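Local coordinates for spike protein P5 (Enterobacteria phage PRD1, PDB 1YQ5) that forms, as a homotrimer in association with P31 and P2, the spike complexes at the capsid's fivefold vertices and is essential for viral infectivity, at residues 47-52 with 117-122; 60-65 with 104-109. All coordinates share one frame; numbering follows the deposited sequence.

Contact 1 of 2, residues 47-52 with 117-122; sequences SAAGIQ and LDVLKF
The carbonyl oxygen of Ile-51 is approached by two groups of the other strand. Leu-120 N donates to Ile-51 O at 2.8 Å, from a position tilted 25° out of the carbonyl plane. Val-119 CA adds a CA-H...O contact with Ile-51 O at 3.4 Å. A return bond runs from Ile-51 N to Leu-120 O, so the two residues form an antiparallel hydrogen-bonded pair. Beyond Gly-50 a water replaces direct pairing: it donates to Ala-49 O and accepts from Phe-122 N. Gly-50 has phi 148°, a backbone shape suited to glycine, and its CA lies 3.4 Å from Leu-120 O. With CG2 anti to its backbone N, Val-119 turns that methyl toward the turn, 4.0 Å from Ala-49 CB. On the opposite side of the strands, Ile-51 CG1 lies beside its backbone N (chi1 -66°). CG1 and CD1 of Ile-51 thereby both reach Phe-122 CE1 at 3.8 Å, in an oblique approach. The turn before the strand is held by Ser-47 OG, which accepts from Ala-49 N and, more loosely, from Gly-50 N. Outside the pair, the carboxylate of Asp-118 accepts from backbone N of Leu-112, Gly-113 and Val-114. The ST turn lies in a beta hairpin with a two-residue loop. The outgoing strand of that hairpin pairs with strand 119-126 in one sheet of the jelly roll.

Contact 2 of 2, residues 60-65 with 104-109; sequences LYQITM and SLLIYC
Strands 60-65 and 104-109 run antiparallel at 164°, with their axes 4.5 Å apart at closest approach. Tyr-61 with Ile-107 and Ile-63 with Leu-105 are the hydrogen-bonded pairs. The second is the tighter: Ile-63 N to Leu-105 O and Leu-105 N to Ile-63 O are both 2.6 Å. CA-H...O contacts fill the positions between, such as Ser-104 CA to Ile-63 O at 3.1 Å. On the face of Tyr-61, Ile-63, Leu-105 and Ile-107, the methyl ends of the isoleucines meet, CD1 of Ile-63 lying 3.7 Å from CD1 of Ile-107. Nearby, Cys-109 SG rests obliquely against the Tyr-61 ring, 4.5 Å from its centroid. The Tyr-61 hydroxyl bonds to Lys-57 O. The other face carries Leu-60, Gln-62, Thr-64, Ser-104, Leu-106 and Tyr-108. Leu-60 CD2 touches the Tyr-108 ring at its edge. Gln-62 bends at chi2 (53°), which folds its amide back over the Leu-105 carbonyl, at an angle too poor for a hydrogen bond. Its OE1 sits 3.6 Å from Leu-106 CB, and the two side chains cross at about a right angle. Thr-64 OG1 donates to Ser-104 OG at 2.9 Å. Both hydroxyls also serve the trimer. Ser-104 OG bonds to Ser-104 O of the third subunit, and Thr-64 OG1 bonds to Leu-106 N of that subunit. These two buried hydroxyls are thus bonded both within the sheet and between chains. Gln-62 packs on Gln-62 of the second subunit and on Leu-106 of the third. The first face lines the sandwich core and the second lies largely in the trimer interface, as in the trimeric jelly rolls of the C1q/TNF clan.

In the fold
The chain is the C-terminal domain (domain 2) of the spike protein. After strands 5-11, 35-40 and 44-46 it reaches strand 51-53, the first side of contact 1, and then strand 59-68, the first side of contact 2. It next builds strands 76-83 and 86-93 of the contact 1 sheet. Strand 100-109 returns to close the inner loop at contact 2. Strand 119-126 closes the wider loop at contact 1, so the two closures nest without crossing. Each contact belongs to a different five-stranded antiparallel sheet. The sheets meet in the core, where Ile-63 of contact 2 packs on Leu-120 and Phe-122 of contact 1. Contact 2 alone also touches the neighbouring subunits.

Contact 1 of 2, residues 47-52 with 117-122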
# COMPACT_ATOMS: atom_id res chain seq x y z
N SER A 47 0.57 16.45 15.72
CA SER A 47 1.46 17.23 16.56
C SER A 47 2.64 17.72 15.73
O SER A 47 2.79 17.35 14.56
CB SER A 47 2.00 16.38 17.71
OG SER A 47 3.09 15.58 17.27
N ALA A 48 3.48 18.55 16.34
CA ALA A 48 4.65 19.07 15.65
C ALA A 48 5.64 17.95 15.32
O ALA A 48 6.49 18.11 14.46
CB ALA A 48 5.33 20.13 16.52
N ALA A 49 5.50 16.81 16.00
CA ALA A 49 6.39 15.67 15.79
C ALA A 49 5.88 14.69 14.72
O ALA A 49 6.66 13.97 14.11
CB ALA A 49 6.60 14.92 17.10
N GLY A 50 4.57 14.68 14.51
CA GLY A 50 3.97 13.79 13.52
C GLY A 50 2.59 13.42 14.03
O GLY A 50 1.79 14.30 14.34
N ILE A 51 2.29 12.13 14.12
CA ILE A 51 1.01 11.70 14.66
C ILE A 51 1.27 10.91 15.93
O ILE A 51 1.91 9.86 15.90
CB ILE A 51 0.21 10.84 13.66
CG1 ILE A 51 -0.18 11.67 12.44
CG2 ILE A 51 -1.05 10.30 14.33
CD1 ILE A 51 -1.00 10.92 11.41
N GLN A 52 0.79 11.44 17.05
CA GLN A 52 0.98 10.83 18.36
C GLN A 52 0.04 9.66 18.61
O GLN A 52 -1.14 9.70 18.23
CB GLN A 52 0.72 11.86 19.47
CG GLN A 52 1.51 13.16 19.38
CD GLN A 52 2.97 12.98 19.69
OE1 GLN A 52 3.33 12.20 20.58
NE2 GLN A 52 3.82 13.72 19.00
N LEU A 117 8.20 9.43 22.19
CA LEU A 117 8.67 8.22 21.50
C LEU A 117 7.57 7.53 20.69
O LEU A 117 7.85 6.94 19.64
CB LEU A 117 9.23 7.22 22.52
CG LEU A 117 10.49 7.64 23.27
CD1 LEU A 117 10.85 6.58 24.30
CD2 LEU A 117 11.63 7.86 22.29
N ASP A 118 6.34 7.58 21.19
CA ASP A 118 5.20 6.94 20.52
C ASP A 118 4.59 7.87 19.47
O ASP A 118 3.47 8.35 19.63
CB ASP A 118 4.14 6.55 21.55
CG ASP A 118 4.70 5.66 22.65
OD1 ASP A 118 5.57 4.83 22.35
OD2 ASP A 118 4.25 5.80 23.81
N VAL A 119 5.32 8.09 18.39
CA VAL A 119 4.85 8.98 17.35
C VAL A 119 5.21 8.49 15.95
O VAL A 119 6.34 8.07 15.70
CB VAL A 119 5.41 10.41 17.53
CG1 VAL A 119 6.93 10.37 17.57
CG2 VAL A 119 4.95 11.32 16.39
N LEU A 120 4.24 8.54 15.05
CA LEU A 120 4.46 8.16 13.67
C LEU A 120 5.04 9.40 13.01
O LEU A 120 4.43 10.47 13.05
CB LEU A 120 3.14 7.78 13.00
CG LEU A 120 2.49 6.47 13.46
CD1 LEU A 120 1.05 6.41 12.98
CD2 LEU A 120 3.29 5.30 12.93
N LYS A 121 6.23 9.27 12.42
CA LYS A 121 6.87 10.40 11.76
C LYS A 121 6.77 10.25 10.24
O LYS A 121 6.95 9.16 9.70
CB LYS A 121 8.34 10.49 12.19
CG LYS A 121 8.52 10.75 13.68
CD LYS A 121 10.00 10.83 14.06
CE LYS A 121 10.18 11.16 15.53
NZ LYS A 121 11.63 11.26 15.89
N PHE A 122 6.49 11.36 9.56
CA PHE A 122 6.33 11.33 8.11
C PHE A 122 7.24 12.32 7.39
O PHE A 122 7.51 13.42 7.89
CB PHE A 122 4.88 11.65 7.73
CG PHE A 122 3.87 10.73 8.35
CD1 PHE A 122 3.46 10.90 9.67
CD2 PHE A 122 3.33 9.68 7.61
CE1 PHE A 122 2.53 10.04 10.25
CE2 PHE A 122 2.40 8.81 8.17
CZ PHE A 122 2.00 8.99 9.50
O HOH W 1 6.64 13.74 11.32

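Contact 2 of 2, residues 60-65 with 104-109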
# COMPACT_ATOMS: atom_id res chain seq x y z
N LEU A 60 -2.15 -2.85 15.71
CA LEU A 60 -1.91 -2.80 14.28
C LEU A 60 -2.46 -1.51 13.70
O LEU A 60 -3.59 -1.12 13.98
CB LEU A 60 -2.56 -4.00 13.59
CG LEU A 60 -1.97 -5.37 13.91
CD1 LEU A 60 -2.86 -6.47 13.35
CD2 LEU A 60 -0.56 -5.46 13.33
N TYR A 61 -1.64 -0.86 12.88
CA TYR A 61 -2.03 0.40 12.26
C TYR A 61 -1.89 0.39 10.75
O TYR A 61 -0.87 -0.07 10.22
CB TYR A 61 -1.18 1.55 12.81
CG TYR A 61 -1.53 1.92 14.23
CD1 TYR A 61 -1.10 1.14 15.31
CD2 TYR A 61 -2.31 3.05 14.50
CE1 TYR A 61 -1.46 1.47 16.62
CE2 TYR A 61 -2.67 3.38 15.80
CZ TYR A 61 -2.25 2.59 16.85
OH TYR A 61 -2.64 2.93 18.13
N GLN A 62 -2.91 0.88 10.06
CA GLN A 62 -2.89 0.98 8.61
C GLN A 62 -2.56 2.44 8.34
O GLN A 62 -3.25 3.35 8.82
CB GLN A 62 -4.26 0.63 8.01
CG GLN A 62 -4.34 0.85 6.50
CD GLN A 62 -3.23 0.16 5.72
OE1 GLN A 62 -3.01 -1.05 5.88
NE2 GLN A 62 -2.54 0.91 4.87
N ILE A 63 -1.50 2.67 7.57
CA ILE A 63 -1.04 4.01 7.28
C ILE A 63 -0.83 4.27 5.79
O ILE A 63 -0.33 3.41 5.06
CB ILE A 63 0.30 4.25 8.00
CG1 ILE A 63 0.12 4.04 9.50
CG2 ILE A 63 0.84 5.63 7.68
CD1 ILE A 63 1.42 3.78 10.24
N THR A 64 -1.22 5.46 5.36
CA THR A 64 -1.06 5.86 3.97
C THR A 64 -0.65 7.32 3.88
O THR A 64 -1.20 8.17 4.58
CB THR A 64 -2.36 5.70 3.15
OG1 THR A 64 -2.67 4.31 3.00
CG2 THR A 64 -2.19 6.32 1.76
N MSE A 65 0.33 7.60 3.04
CA MSE A 65 0.75 8.96 2.80
C MSE A 65 0.91 9.10 1.30
O MSE A 65 1.60 8.30 0.67
CB MSE A 65 2.08 9.29 3.48
CG MSE A 65 2.59 10.66 3.06
SE MSE A 65 4.11 11.32 4.04
CE MSE A 65 5.32 9.83 3.66
N SER A 104 1.94 3.04 1.52
CA SER A 104 0.91 2.51 2.39
C SER A 104 1.50 1.37 3.18
O SER A 104 2.24 0.55 2.64
CB SER A 104 -0.29 2.03 1.58
OG SER A 104 -0.97 3.14 1.03
N LEU A 105 1.16 1.31 4.46
CA LEU A 105 1.71 0.31 5.35
C LEU A 105 0.75 -0.19 6.42
O LEU A 105 -0.05 0.57 6.95
CB LEU A 105 2.93 0.89 6.06
CG LEU A 105 4.02 1.55 5.23
CD1 LEU A 105 4.59 2.75 5.98
CD2 LEU A 105 5.11 0.53 4.93
N LEU A 106 0.86 -1.48 6.73
CA LEU A 106 0.10 -2.09 7.82
C LEU A 106 1.26 -2.55 8.70
O LEU A 106 2.03 -3.41 8.31
CB LEU A 106 -0.70 -3.31 7.35
CG LEU A 106 -1.28 -4.12 8.53
CD1 LEU A 106 -2.19 -3.22 9.35
CD2 LEU A 106 -2.05 -5.33 8.03
N ILE A 107 1.38 -1.95 9.88
CA ILE A 107 2.47 -2.29 10.78
C ILE A 107 2.00 -2.43 12.22
O ILE A 107 0.92 -1.97 12.58
CB ILE A 107 3.55 -1.19 10.75
CG1 ILE A 107 2.93 0.15 11.19
CG2 ILE A 107 4.13 -1.06 9.36
CD1 ILE A 107 3.93 1.29 11.32
N TYR A 108 2.83 -3.07 13.03
CA TYR A 108 2.52 -3.23 14.45
C TYR A 108 3.26 -2.12 15.18
O TYR A 108 4.46 -1.92 14.97
CB TYR A 108 2.99 -4.57 14.99
CG TYR A 108 2.67 -4.71 16.46
CD1 TYR A 108 1.37 -5.00 16.88
CD2 TYR A 108 3.64 -4.48 17.44
CE1 TYR A 108 1.04 -5.04 18.23
CE2 TYR A 108 3.32 -4.52 18.80
CZ TYR A 108 2.01 -4.80 19.18
OH TYR A 108 1.67 -4.84 20.51
N CYS A 109 2.55 -1.41 16.05
CA CYS A 109 3.15 -0.33 16.81
C CYS A 109 3.09 -0.61 18.30
O CYS A 109 2.01 -0.82 18.86
CB CYS A 109 2.42 1.00 16.55
SG CYS A 109 2.53 1.61 14.86